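Local structure of protein (hdlp (histone deacetylase-like protein)) (Aquifex aeolicus, 1C3P) at residues Met38-Glu43 / Ile309-Ser314; Glu55-Phe60 / Gly102-Thr107; Phe233-Ser238 / Asn280-Val285. The protein binds zinc and probably acts as a histone deacetylase-like amide hydrolase, with a suggested part in acetoin breakdown. One frame throughout, in Å; residues are numbered along the deposited sequence.

All three contacts belong to the single histone deacetylase domain, an arginase-clan alpha/beta fold whose parallel sheet carries helices around it. Contact 1 joins residues 38-43 to helix 299-314 and so closes a loop of 265 intervening residues, inside which contact 2 and then contact 3 follow in series. The centres of contacts 2 and 3 lie about 30 Å apart, on opposite sides of the chain's centre. Contact 1 touches contact 3, about 23 Å away between centres, through a salt bridge between Glu312 OE1 and Arg283 NH1 that ties helix 299-314 to helix 272-286. Early and late parts of the chain thus pack into one domain.

Contact 1 of 3, residues Met38-Glu43 / Ile309-Ser314; sequences MNLIDE and IWCELS
The indole of Trp310 points its NE1 edge at the carbonyl oxygen of Leu40 and lies against the side chain of Ile41, and its one polar atom finds a partner there. NE1 donates to Leu40 O at 2.9 Å. The oxygen lies at the ring's edge, 1° from the indole plane. An N-H...O angle of 134° nevertheless shows a clearly bent bond. With CG anti to the backbone N (chi1 180°), the indole leaves the helix so as to set NE1 within bonding distance of the loop. The Ile41 side chain runs roughly perpendicular to it, bringing CD1 near the ring obliquely, although the modelled approach is too close to be reliable. Ser314 CB, one turn along the same helix, lies over the rim of one face, 3.9 Å above the plane. Beside this, Leu40 CD1 rests on Cys311 SG at 3.6 Å, a purely apolar touch. Lys35 makes a cation-pi contact with the indole, which also packs on Val4 and Leu6 of strand 4-8. A leucine in place of Trp310 would probably leave Leu40 O without this donor and Lys35 without its aromatic partner. Asn39 has positive phi and ends helix 28-37 in a Schellman motif; the arrangement is thus a helix-terminating loop docked on helix 299-314 beside the parallel sheet of this alpha/beta fold.

Contact 2 of 3, residues Glu55-Phe60 / Gly102-Thr107; sequences EELLLF and GSSLAT
Van der Waals contact across the two segments rests on Leu57, whose two methyl branches divide between two residues one helical turn apart. CD2 meets Thr107 CG2 at 4.0 Å, the side chains crossing at a slant, while CD1 lies 4.0 Å from Ser104 OG. No hydrogen bond joins the segments, in keeping with the modest 105 Å² they bury together. Leu57 CG stands beside its own backbone N (chi1 -68°), an orientation that brings the methyls up to Ser104 and Thr107.

The hydroxyls of the two residues that meet Leu57 are both bonded to carbonyls of their own helix. Thr107 OG1 donates to Ser103 O at 3.0 Å from above the carbonyl plane, and Thr107 N reaches the same oxygen from the other face, also at 3.0 Å. Two bonds therefore grip this carbonyl. With chi1 at -60°, OG1 of Thr107 stands beside the backbone N and makes this bond, while CG2, anti to that N, meets Leu57. The hydroxyl of Ser104 is paired with Phe100 O.

Around this buried contact, Leu57 also packs on Phe100 of helix 98-118 and on Ile66 of helix 63-75, while Thr107 touches Asn146 of helix 146-156; Leu57 thereby links short helix 54-57 to helices 63-75 and 98-118.

Contact 3 of 3, residues Phe233-Ser238 / Asn280-Val285; sequences FALEKS and NIVREV
Two neighbouring helices of the arginase-like alpha/beta fold, 228-245 and 272-286, run side by side here in the same direction. Their local axes come within 10.5 Å and make a signed crossing angle of -15°, so the helices stay nearly parallel. Both also pack on the parallel sheet: Leu235 touches Leu190 of strand 185-192, and Val282 touches Tyr251 and Leu253 of strand 250-254.

Ile281 buries the most surface in this contact, 64 Å². Its CG2 meets Leu235 CD1 at 4.1 Å, the two side chains lying alongside and pointing opposite ways. The second branch of Leu235, CD2, reaches Val282 CG2 at 4.3 Å on the neighbouring residue. Leu235 thus spans two adjacent positions of helix 272-286 at ordinary van der Waals distances, although its first two torsions both lie away from staggered values. Leu232 and Leu239, a turn before and after on helix 228-245, extend the apolar surface around Ile281.

At the exposed margin, Glu236 lends only its aliphatic part. Its side chain is set roughly perpendicular to that of Ile281, where CG1 stands beside the backbone N (chi1 -71°) and the chain continues extended (chi2 178°), resting the end methyl CD1 against Glu236 CG at 4.0 Å.

Contact 1 of 3, residues Met38-Glu43 / Ile309-Ser314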
ATOM      1  N   MET A  38      -5.712  18.386 -12.518  1.00 24.76           N
ATOM      2  CA  MET A  38      -4.432  19.120 -12.388  1.00 25.45           C
ATOM      3  C   MET A  38      -3.612  19.108 -13.691  1.00 26.42           C
ATOM      4  O   MET A  38      -2.517  19.695 -13.757  1.00 23.77           O
ATOM      5  CB  MET A  38      -3.571  18.485 -11.283  1.00 25.19           C
ATOM      6  CG  MET A  38      -4.134  18.592  -9.883  1.00 22.32           C
ATOM      7  SD  MET A  38      -3.922  20.260  -9.247  1.00 29.90           S
ATOM      8  CE  MET A  38      -2.127  20.353  -9.246  1.00 26.51           C
ATOM      9  N   ASN A  39      -4.144  18.429 -14.705  1.00 26.21           N
ATOM     10  CA  ASN A  39      -3.500  18.274 -16.010  1.00 28.53           C
ATOM     11  C   ASN A  39      -2.118  17.669 -15.843  1.00 30.07           C
ATOM     12  O   ASN A  39      -1.141  18.110 -16.466  1.00 25.47           O
ATOM     13  CB  ASN A  39      -3.411  19.620 -16.740  1.00 33.95           C
ATOM     14  CG  ASN A  39      -4.765  20.260 -16.916  1.00 29.46           C
ATOM     15  OD1 ASN A  39      -5.695  19.621 -17.389  1.00 36.28           O
ATOM     16  ND2 ASN A  39      -4.886  21.529 -16.532  1.00 40.03           N
ATOM     17  N   LEU A  40      -2.040  16.654 -14.982  1.00 28.19           N
ATOM     18  CA  LEU A  40      -0.770  15.985 -14.720  1.00 25.50           C
ATOM     19  C   LEU A  40      -0.684  14.570 -15.293  1.00 26.99           C
ATOM     20  O   LEU A  40       0.216  13.807 -14.950  1.00 25.41           O
ATOM     21  CB  LEU A  40      -0.477  15.953 -13.217  1.00 32.14           C
ATOM     22  CG  LEU A  40      -0.197  17.319 -12.579  1.00 30.47           C
ATOM     23  CD1 LEU A  40       0.114  17.140 -11.102  1.00 29.07           C
ATOM     24  CD2 LEU A  40       0.978  17.976 -13.270  1.00 23.80           C
ATOM     25  N   ILE A  41      -1.605  14.234 -16.188  1.00 28.33           N
ATOM     26  CA  ILE A  41      -1.582  12.922 -16.806  1.00 25.08           C
ATOM     27  C   ILE A  41      -2.200  12.923 -18.214  1.00 24.09           C
ATOM     28  O   ILE A  41      -3.186  13.607 -18.470  1.00 28.92           O
ATOM     29  CB  ILE A  41      -2.307  11.876 -15.910  1.00 25.01           C
ATOM     30  CG1 ILE A  41      -2.124  10.488 -16.509  1.00 31.01           C
ATOM     31  CG2 ILE A  41      -3.782  12.196 -15.789  1.00 22.74           C
ATOM     32  CD1 ILE A  41      -0.700  10.096 -16.631  1.00 42.18           C
ATOM     33  N   ASP A  42      -1.600  12.158 -19.125  1.00 28.95           N
ATOM     34  CA  ASP A  42      -2.105  12.059 -20.496  1.00 32.52           C
ATOM     35  C   ASP A  42      -2.598  10.637 -20.753  1.00 31.13           C
ATOM     36  O   ASP A  42      -2.083   9.691 -20.169  1.00 26.71           O
ATOM     37  CB  ASP A  42      -1.003  12.404 -21.498  1.00 34.24           C
ATOM     38  CG  ASP A  42      -0.423  13.782 -21.268  1.00 51.23           C
ATOM     39  OD1 ASP A  42      -1.216  14.746 -21.197  1.00 50.19           O
ATOM     40  OD2 ASP A  42       0.821  13.903 -21.163  1.00 53.00           O
ATOM     41  N   GLU A  43      -3.575  10.493 -21.646  1.00 29.99           N
ATOM     42  CA  GLU A  43      -4.150   9.187 -21.974  1.00 31.34           C
ATOM     43  C   GLU A  43      -3.172   8.067 -22.260  1.00 38.04           C
ATOM     44  O   GLU A  43      -3.376   6.929 -21.830  1.00 36.83           O
ATOM     45  CB  GLU A  43      -5.078   9.280 -23.188  1.00 36.12           C
ATOM     46  CG  GLU A  43      -6.395   9.983 -22.947  1.00 52.72           C
ATOM     47  CD  GLU A  43      -7.323   9.844 -24.142  1.00 60.39           C
ATOM     48  OE1 GLU A  43      -7.631   8.692 -24.516  1.00 70.32           O
ATOM     49  OE2 GLU A  43      -7.742  10.874 -24.709  1.00 60.38           O
ATOM     50  N   ILE A 309       4.088  11.358  -6.020  1.00 22.54           N
ATOM     51  CA  ILE A 309       4.732  10.160  -6.538  1.00 17.09           C
ATOM     52  C   ILE A 309       4.619  10.121  -8.058  1.00 20.84           C
ATOM     53  O   ILE A 309       5.587   9.808  -8.751  1.00 25.20           O
ATOM     54  CB  ILE A 309       4.078   8.871  -5.997  1.00 18.12           C
ATOM     55  CG1 ILE A 309       4.233   8.792  -4.478  1.00 18.26           C
ATOM     56  CG2 ILE A 309       4.708   7.662  -6.669  1.00 24.16           C
ATOM     57  CD1 ILE A 309       5.675   8.732  -4.017  1.00 26.57           C
ATOM     58  N   TRP A 310       3.437  10.433  -8.584  1.00 16.86           N
ATOM     59  CA  TRP A 310       3.270  10.384 -10.039  1.00 17.86           C
ATOM     60  C   TRP A 310       4.172  11.417 -10.726  1.00 20.86           C
ATOM     61  O   TRP A 310       4.807  11.121 -11.745  1.00 21.38           O
ATOM     62  CB  TRP A 310       1.808  10.602 -10.419  1.00 14.83           C
ATOM     63  CG  TRP A 310       1.592  10.570 -11.889  1.00 16.63           C
ATOM     64  CD1 TRP A 310       1.173  11.607 -12.672  1.00 19.82           C
ATOM     65  CD2 TRP A 310       1.894   9.483 -12.785  1.00 18.62           C
ATOM     66  NE1 TRP A 310       1.201  11.238 -13.996  1.00 25.84           N
ATOM     67  CE2 TRP A 310       1.639   9.942 -14.094  1.00 25.60           C
ATOM     68  CE3 TRP A 310       2.356   8.170 -12.607  1.00 24.06           C
ATOM     69  CZ2 TRP A 310       1.831   9.134 -15.222  1.00 26.14           C
ATOM     70  CZ3 TRP A 310       2.548   7.368 -13.722  1.00 24.89           C
ATOM     71  CH2 TRP A 310       2.285   7.853 -15.017  1.00 24.96           C
ATOM     72  N   CYS A 311       4.243  12.620 -10.159  1.00 24.22           N
ATOM     73  CA  CYS A 311       5.100  13.661 -10.716  1.00 27.66           C
ATOM     74  C   CYS A 311       6.567  13.224 -10.725  1.00 22.95           C
ATOM     75  O   CYS A 311       7.259  13.443 -11.713  1.00 25.47           O
ATOM     76  CB  CYS A 311       4.928  14.987  -9.949  1.00 25.37           C
ATOM     77  SG  CYS A 311       3.355  15.867 -10.252  1.00 27.22           S
ATOM     78  N   GLU A 312       7.042  12.594  -9.643  1.00 17.03           N
ATOM     79  CA  GLU A 312       8.437  12.109  -9.584  1.00 22.44           C
ATOM     80  C   GLU A 312       8.709  11.087 -10.690  1.00 27.47           C
ATOM     81  O   GLU A 312       9.695  11.182 -11.424  1.00 22.33           O
ATOM     82  CB  GLU A 312       8.730  11.384  -8.265  1.00 20.81           C
ATOM     83  CG  GLU A 312       9.845  11.939  -7.403  1.00 43.65           C
ATOM     84  CD  GLU A 312      11.140  12.215  -8.143  1.00 29.63           C
ATOM     85  OE1 GLU A 312      11.711  11.308  -8.788  1.00 38.85           O
ATOM     86  OE2 GLU A 312      11.595  13.370  -8.062  1.00 53.22           O
ATOM     87  N   LEU A 313       7.845  10.081 -10.784  1.00 23.82           N
ATOM     88  CA  LEU A 313       8.012   9.024 -11.785  1.00 20.72           C
ATOM     89  C   LEU A 313       7.893   9.534 -13.215  1.00 18.21           C
ATOM     90  O   LEU A 313       8.696   9.164 -14.073  1.00 21.48           O
ATOM     91  CB  LEU A 313       6.970   7.921 -11.583  1.00 27.82           C
ATOM     92  CG  LEU A 313       7.043   7.056 -10.325  1.00 33.55           C
ATOM     93  CD1 LEU A 313       5.850   6.115 -10.307  1.00 24.03           C
ATOM     94  CD2 LEU A 313       8.342   6.275 -10.313  1.00 28.20           C
ATOM     95  N   SER A 314       6.890  10.381 -13.430  1.00 19.41           N
ATOM     96  CA  SER A 314       6.547  10.966 -14.729  1.00 28.26           C
ATOM     97  C   SER A 314       7.558  12.012 -15.194  1.00 30.18           C
ATOM     98  O   SER A 314       7.599  12.374 -16.370  1.00 25.04           O
ATOM     99  CB  SER A 314       5.141  11.594 -14.651  1.00 22.55           C
ATOM    100  OG  SER A 314       4.724  12.128 -15.892  1.00 61.92           O
TER

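Contact 2 of 3, residues Glu55-Phe60 / Gly102-Thr107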
ATOM      1  N   GLU A  55      -6.330 -18.144 -12.601  1.00 25.65           N
ATOM      2  CA  GLU A  55      -4.996 -18.729 -12.521  1.00 25.08           C
ATOM      3  C   GLU A  55      -4.033 -17.816 -11.773  1.00 18.91           C
ATOM      4  O   GLU A  55      -3.256 -18.284 -10.955  1.00 17.43           O
ATOM      5  CB  GLU A  55      -4.481 -19.028 -13.930  1.00 25.40           C
ATOM      6  CG  GLU A  55      -3.103 -19.650 -13.986  1.00 48.95           C
ATOM      7  CD  GLU A  55      -2.775 -20.207 -15.367  1.00 64.21           C
ATOM      8  OE1 GLU A  55      -1.623 -20.655 -15.569  1.00 62.38           O
ATOM      9  OE2 GLU A  55      -3.670 -20.210 -16.247  1.00 58.22           O
ATOM     10  N   GLU A  56      -4.087 -16.518 -12.046  1.00 16.80           N
ATOM     11  CA  GLU A  56      -3.218 -15.584 -11.347  1.00 17.24           C
ATOM     12  C   GLU A  56      -3.584 -15.550  -9.862  1.00 15.95           C
ATOM     13  O   GLU A  56      -2.707 -15.507  -8.996  1.00 17.82           O
ATOM     14  CB  GLU A  56      -3.315 -14.198 -11.994  1.00 16.15           C
ATOM     15  CG  GLU A  56      -2.831 -14.217 -13.456  1.00 14.41           C
ATOM     16  CD  GLU A  56      -3.088 -12.920 -14.172  1.00 20.17           C
ATOM     17  OE1 GLU A  56      -4.075 -12.248 -13.789  1.00 17.12           O
ATOM     18  OE2 GLU A  56      -2.332 -12.588 -15.123  1.00 18.23           O
ATOM     19  N   LEU A  57      -4.879 -15.587  -9.558  1.00 17.53           N
ATOM     20  CA  LEU A  57      -5.300 -15.585  -8.159  1.00 16.34           C
ATOM     21  C   LEU A  57      -4.807 -16.828  -7.425  1.00 18.46           C
ATOM     22  O   LEU A  57      -4.399 -16.755  -6.262  1.00 17.27           O
ATOM     23  CB  LEU A  57      -6.823 -15.510  -8.039  1.00 13.86           C
ATOM     24  CG  LEU A  57      -7.440 -14.173  -8.495  1.00 15.24           C
ATOM     25  CD1 LEU A  57      -8.968 -14.233  -8.363  1.00 19.30           C
ATOM     26  CD2 LEU A  57      -6.876 -13.029  -7.624  1.00 15.14           C
ATOM     27  N   LEU A  58      -4.859 -17.969  -8.107  1.00 16.43           N
ATOM     28  CA  LEU A  58      -4.441 -19.224  -7.500  1.00 15.18           C
ATOM     29  C   LEU A  58      -2.928 -19.373  -7.389  1.00 21.19           C
ATOM     30  O   LEU A  58      -2.438 -20.395  -6.903  1.00 20.40           O
ATOM     31  CB  LEU A  58      -5.061 -20.404  -8.245  1.00 16.09           C
ATOM     32  CG  LEU A  58      -6.596 -20.387  -8.229  1.00 21.72           C
ATOM     33  CD1 LEU A  58      -7.132 -21.542  -9.065  1.00 31.92           C
ATOM     34  CD2 LEU A  58      -7.117 -20.444  -6.810  1.00 34.38           C
ATOM     35  N   LEU A  59      -2.184 -18.369  -7.843  1.00 13.50           N
ATOM     36  CA  LEU A  59      -0.730 -18.396  -7.655  1.00 15.58           C
ATOM     37  C   LEU A  59      -0.490 -18.291  -6.133  1.00 17.55           C
ATOM     38  O   LEU A  59       0.542 -18.724  -5.618  1.00 18.02           O
ATOM     39  CB  LEU A  59      -0.053 -17.202  -8.346  1.00 18.98           C
ATOM     40  CG  LEU A  59      -0.008 -17.174  -9.877  1.00 22.57           C
ATOM     41  CD1 LEU A  59       0.531 -15.838 -10.370  1.00 19.88           C
ATOM     42  CD2 LEU A  59       0.868 -18.338 -10.377  1.00 26.71           C
ATOM     43  N   PHE A  60      -1.441 -17.689  -5.415  1.00 14.64           N
ATOM     44  CA  PHE A  60      -1.317 -17.557  -3.970  1.00 18.17           C
ATOM     45  C   PHE A  60      -2.510 -18.082  -3.164  1.00 16.45           C
ATOM     46  O   PHE A  60      -2.346 -18.883  -2.243  1.00 19.18           O
ATOM     47  CB  PHE A  60      -1.060 -16.100  -3.561  1.00 18.80           C
ATOM     48  CG  PHE A  60      -0.980 -15.898  -2.061  1.00 15.94           C
ATOM     49  CD1 PHE A  60      -0.006 -16.546  -1.307  1.00 19.98           C
ATOM     50  CD2 PHE A  60      -1.889 -15.069  -1.404  1.00 18.09           C
ATOM     51  CE1 PHE A  60       0.067 -16.378   0.080  1.00 18.72           C
ATOM     52  CE2 PHE A  60      -1.828 -14.892  -0.015  1.00 19.19           C
ATOM     53  CZ  PHE A  60      -0.840 -15.554   0.727  1.00 18.43           C
ATOM     54  N   GLY A 102     -13.858  -5.687  -7.260  1.00 13.77           N
ATOM     55  CA  GLY A 102     -12.912  -4.601  -7.033  1.00 16.29           C
ATOM     56  C   GLY A 102     -11.550  -5.164  -6.655  1.00 16.75           C
ATOM     57  O   GLY A 102     -10.525  -4.709  -7.148  1.00 14.48           O
ATOM     58  N   SER A 103     -11.535  -6.156  -5.771  1.00 16.24           N
ATOM     59  CA  SER A 103     -10.264  -6.768  -5.367  1.00 16.72           C
ATOM     60  C   SER A 103      -9.568  -7.425  -6.550  1.00 17.88           C
ATOM     61  O   SER A 103      -8.347  -7.291  -6.712  1.00 14.17           O
ATOM     62  CB  SER A 103     -10.485  -7.795  -4.251  1.00 15.97           C
ATOM     63  OG  SER A 103     -10.914  -7.138  -3.064  1.00 26.86           O
ATOM     64  N   SER A 104     -10.326  -8.128  -7.387  1.00 11.40           N
ATOM     65  CA  SER A 104      -9.707  -8.755  -8.561  1.00 17.61           C
ATOM     66  C   SER A 104      -9.136  -7.723  -9.534  1.00 17.02           C
ATOM     67  O   SER A 104      -8.135  -7.956 -10.212  1.00 15.37           O
ATOM     68  CB  SER A 104     -10.730  -9.622  -9.303  1.00 15.89           C
ATOM     69  OG  SER A 104     -10.999 -10.781  -8.547  1.00 27.82           O
ATOM     70  N   LEU A 105      -9.785  -6.578  -9.606  1.00 17.10           N
ATOM     71  CA  LEU A 105      -9.333  -5.541 -10.508  1.00 16.95           C
ATOM     72  C   LEU A 105      -8.019  -4.928  -9.996  1.00 14.81           C
ATOM     73  O   LEU A 105      -7.100  -4.650 -10.762  1.00 17.74           O
ATOM     74  CB  LEU A 105     -10.435  -4.485 -10.626  1.00 18.44           C
ATOM     75  CG  LEU A 105     -10.410  -3.552 -11.825  1.00 29.88           C
ATOM     76  CD1 LEU A 105     -10.507  -4.385 -13.126  1.00 20.25           C
ATOM     77  CD2 LEU A 105     -11.594  -2.561 -11.706  1.00 29.39           C
ATOM     78  N   ALA A 106      -7.931  -4.736  -8.690  1.00 19.28           N
ATOM     79  CA  ALA A 106      -6.724  -4.171  -8.084  1.00 12.39           C
ATOM     80  C   ALA A 106      -5.562  -5.147  -8.235  1.00 14.79           C
ATOM     81  O   ALA A 106      -4.417  -4.743  -8.445  1.00 13.58           O
ATOM     82  CB  ALA A 106      -6.982  -3.870  -6.582  1.00 11.58           C
ATOM     83  N   THR A 107      -5.867  -6.435  -8.143  1.00 13.67           N
ATOM     84  CA  THR A 107      -4.842  -7.483  -8.244  1.00 13.21           C
ATOM     85  C   THR A 107      -4.374  -7.672  -9.681  1.00 15.80           C
ATOM     86  O   THR A 107      -3.178  -7.848  -9.936  1.00 15.63           O
ATOM     87  CB  THR A 107      -5.383  -8.792  -7.646  1.00 14.95           C
ATOM     88  OG1 THR A 107      -5.710  -8.541  -6.268  1.00 15.72           O
ATOM     89  CG2 THR A 107      -4.358  -9.938  -7.756  1.00  9.51           C
TER

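Contact 3 of 3, residues Phe233-Ser238 / Asn280-Val285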
ATOM      1  N   PHE A 233      14.982   8.221   9.133  1.00 17.18           N
ATOM      2  CA  PHE A 233      16.106   7.606   9.836  1.00 23.34           C
ATOM      3  C   PHE A 233      15.907   6.094   9.816  1.00 23.12           C
ATOM      4  O   PHE A 233      16.805   5.323   9.459  1.00 18.35           O
ATOM      5  CB  PHE A 233      16.121   8.056  11.301  1.00 19.17           C
ATOM      6  CG  PHE A 233      17.088   7.289  12.170  1.00 21.40           C
ATOM      7  CD1 PHE A 233      18.421   7.681  12.271  1.00 29.62           C
ATOM      8  CD2 PHE A 233      16.651   6.204  12.918  1.00 19.92           C
ATOM      9  CE1 PHE A 233      19.305   7.008  13.117  1.00 29.35           C
ATOM     10  CE2 PHE A 233      17.524   5.513  13.771  1.00 25.37           C
ATOM     11  CZ  PHE A 233      18.852   5.917  13.874  1.00 30.28           C
ATOM     12  N   ALA A 234      14.713   5.677  10.231  1.00 17.26           N
ATOM     13  CA  ALA A 234      14.373   4.261  10.298  1.00 17.67           C
ATOM     14  C   ALA A 234      14.484   3.597   8.932  1.00 16.31           C
ATOM     15  O   ALA A 234      14.970   2.469   8.802  1.00 16.75           O
ATOM     16  CB  ALA A 234      12.928   4.101  10.862  1.00 19.08           C
ATOM     17  N   LEU A 235      14.017   4.297   7.913  1.00 16.73           N
ATOM     18  CA  LEU A 235      14.046   3.769   6.551  1.00 19.14           C
ATOM     19  C   LEU A 235      15.484   3.543   6.062  1.00 18.71           C
ATOM     20  O   LEU A 235      15.835   2.456   5.593  1.00 18.59           O
ATOM     21  CB  LEU A 235      13.349   4.755   5.610  1.00 21.72           C
ATOM     22  CG  LEU A 235      12.533   4.235   4.423  1.00 36.73           C
ATOM     23  CD1 LEU A 235      12.711   5.220   3.272  1.00 20.69           C
ATOM     24  CD2 LEU A 235      12.955   2.822   4.016  1.00 22.96           C
ATOM     25  N   GLU A 236      16.320   4.572   6.175  1.00 25.43           N
ATOM     26  CA  GLU A 236      17.713   4.476   5.726  1.00 19.75           C
ATOM     27  C   GLU A 236      18.476   3.359   6.434  1.00 25.85           C
ATOM     28  O   GLU A 236      19.205   2.586   5.803  1.00 21.36           O
ATOM     29  CB  GLU A 236      18.445   5.799   5.973  1.00 23.18           C
ATOM     30  CG  GLU A 236      17.776   6.994   5.347  1.00 38.53           C
ATOM     31  CD  GLU A 236      18.399   8.308   5.782  1.00 42.42           C
ATOM     32  OE1 GLU A 236      18.389   8.617   7.004  1.00 45.43           O
ATOM     33  OE2 GLU A 236      18.891   9.030   4.893  1.00 48.76           O
ATOM     34  N   LYS A 237      18.306   3.282   7.749  1.00 23.16           N
ATOM     35  CA  LYS A 237      18.986   2.267   8.534  1.00 17.06           C
ATOM     36  C   LYS A 237      18.481   0.858   8.229  1.00 18.46           C
ATOM     37  O   LYS A 237      19.269  -0.088   8.154  1.00 21.20           O
ATOM     38  CB  LYS A 237      18.827   2.594  10.020  1.00 26.98           C
ATOM     39  CG  LYS A 237      19.709   1.784  10.931  1.00 52.00           C
ATOM     40  CD  LYS A 237      20.181   2.650  12.085  1.00 56.40           C
ATOM     41  CE  LYS A 237      21.003   3.819  11.554  1.00 52.03           C
ATOM     42  NZ  LYS A 237      21.467   4.715  12.642  1.00 55.53           N
ATOM     43  N   SER A 238      17.171   0.696   8.056  1.00 21.28           N
ATOM     44  CA  SER A 238      16.670  -0.638   7.764  1.00 16.47           C
ATOM     45  C   SER A 238      17.073  -1.085   6.352  1.00 18.79           C
ATOM     46  O   SER A 238      17.358  -2.264   6.124  1.00 20.60           O
ATOM     47  CB  SER A 238      15.141  -0.704   7.955  1.00 19.75           C
ATOM     48  OG  SER A 238      14.450   0.144   7.072  1.00 22.52           O
ATOM     49  N   ASN A 280      12.064   8.123  -2.871  1.00 22.30           N
ATOM     50  CA  ASN A 280      13.313   8.339  -3.582  1.00 24.49           C
ATOM     51  C   ASN A 280      14.522   7.708  -2.915  1.00 23.01           C
ATOM     52  O   ASN A 280      15.475   7.317  -3.589  1.00 21.91           O
ATOM     53  CB  ASN A 280      13.532   9.836  -3.822  1.00 27.17           C
ATOM     54  CG  ASN A 280      12.521  10.406  -4.805  1.00 20.88           C
ATOM     55  OD1 ASN A 280      12.148   9.741  -5.773  1.00 22.95           O
ATOM     56  ND2 ASN A 280      12.100  11.642  -4.582  1.00 27.85           N
ATOM     57  N   ILE A 281      14.478   7.598  -1.594  1.00 18.74           N
ATOM     58  CA  ILE A 281      15.559   6.952  -0.862  1.00 18.37           C
ATOM     59  C   ILE A 281      15.605   5.465  -1.231  1.00 18.54           C
ATOM     60  O   ILE A 281      16.684   4.879  -1.352  1.00 19.69           O
ATOM     61  CB  ILE A 281      15.353   7.066   0.659  1.00 19.31           C
ATOM     62  CG1 ILE A 281      15.589   8.504   1.116  1.00 23.51           C
ATOM     63  CG2 ILE A 281      16.285   6.116   1.379  1.00 28.87           C
ATOM     64  CD1 ILE A 281      15.350   8.706   2.610  1.00 26.47           C
ATOM     65  N   VAL A 282      14.439   4.846  -1.392  1.00 17.72           N
ATOM     66  CA  VAL A 282      14.397   3.427  -1.744  1.00 14.89           C
ATOM     67  C   VAL A 282      15.001   3.245  -3.134  1.00 21.79           C
ATOM     68  O   VAL A 282      15.809   2.341  -3.370  1.00 25.80           O
ATOM     69  CB  VAL A 282      12.954   2.869  -1.732  1.00 18.50           C
ATOM     70  CG1 VAL A 282      12.934   1.492  -2.379  1.00 20.73           C
ATOM     71  CG2 VAL A 282      12.454   2.750  -0.288  1.00 17.49           C
ATOM     72  N   ARG A 283      14.628   4.129  -4.046  1.00 19.14           N
ATOM     73  CA  ARG A 283      15.143   4.049  -5.408  1.00 23.51           C
ATOM     74  C   ARG A 283      16.653   4.274  -5.478  1.00 25.44           C
ATOM     75  O   ARG A 283      17.330   3.688  -6.323  1.00 23.12           O
ATOM     76  CB  ARG A 283      14.419   5.057  -6.288  1.00 20.64           C
ATOM     77  CG  ARG A 283      12.930   4.761  -6.452  1.00 19.65           C
ATOM     78  CD  ARG A 283      12.213   5.927  -7.088  1.00 25.70           C
ATOM     79  NE  ARG A 283      12.577   6.108  -8.486  1.00 36.05           N
ATOM     80  CZ  ARG A 283      12.515   7.269  -9.123  1.00 34.61           C
ATOM     81  NH1 ARG A 283      12.109   8.361  -8.483  1.00 35.23           N
ATOM     82  NH2 ARG A 283      12.845   7.335 -10.405  1.00 29.30           N
ATOM     83  N   GLU A 284      17.183   5.120  -4.602  1.00 26.79           N
ATOM     84  CA  GLU A 284      18.626   5.370  -4.611  1.00 31.77           C
ATOM     85  C   GLU A 284      19.374   4.154  -4.108  1.00 31.57           C
ATOM     86  O   GLU A 284      20.516   3.924  -4.489  1.00 33.08           O
ATOM     87  CB  GLU A 284      18.991   6.553  -3.723  1.00 30.96           C
ATOM     88  CG  GLU A 284      18.354   7.846  -4.136  1.00 50.56           C
ATOM     89  CD  GLU A 284      18.683   8.961  -3.178  1.00 63.75           C
ATOM     90  OE1 GLU A 284      18.379   8.815  -1.973  1.00 68.93           O
ATOM     91  OE2 GLU A 284      19.243   9.981  -3.628  1.00 72.01           O
ATOM     92  N   VAL A 285      18.733   3.378  -3.241  1.00 23.37           N
ATOM     93  CA  VAL A 285      19.381   2.201  -2.691  1.00 23.25           C
ATOM     94  C   VAL A 285      19.218   0.997  -3.603  1.00 31.41           C
ATOM     95  O   VAL A 285      20.177   0.275  -3.852  1.00 25.34           O
ATOM     96  CB  VAL A 285      18.816   1.830  -1.292  1.00 24.77           C
ATOM     97  CG1 VAL A 285      19.488   0.567  -0.775  1.00 26.98           C
ATOM     98  CG2 VAL A 285      19.044   2.976  -0.304  1.00 24.98           C
TER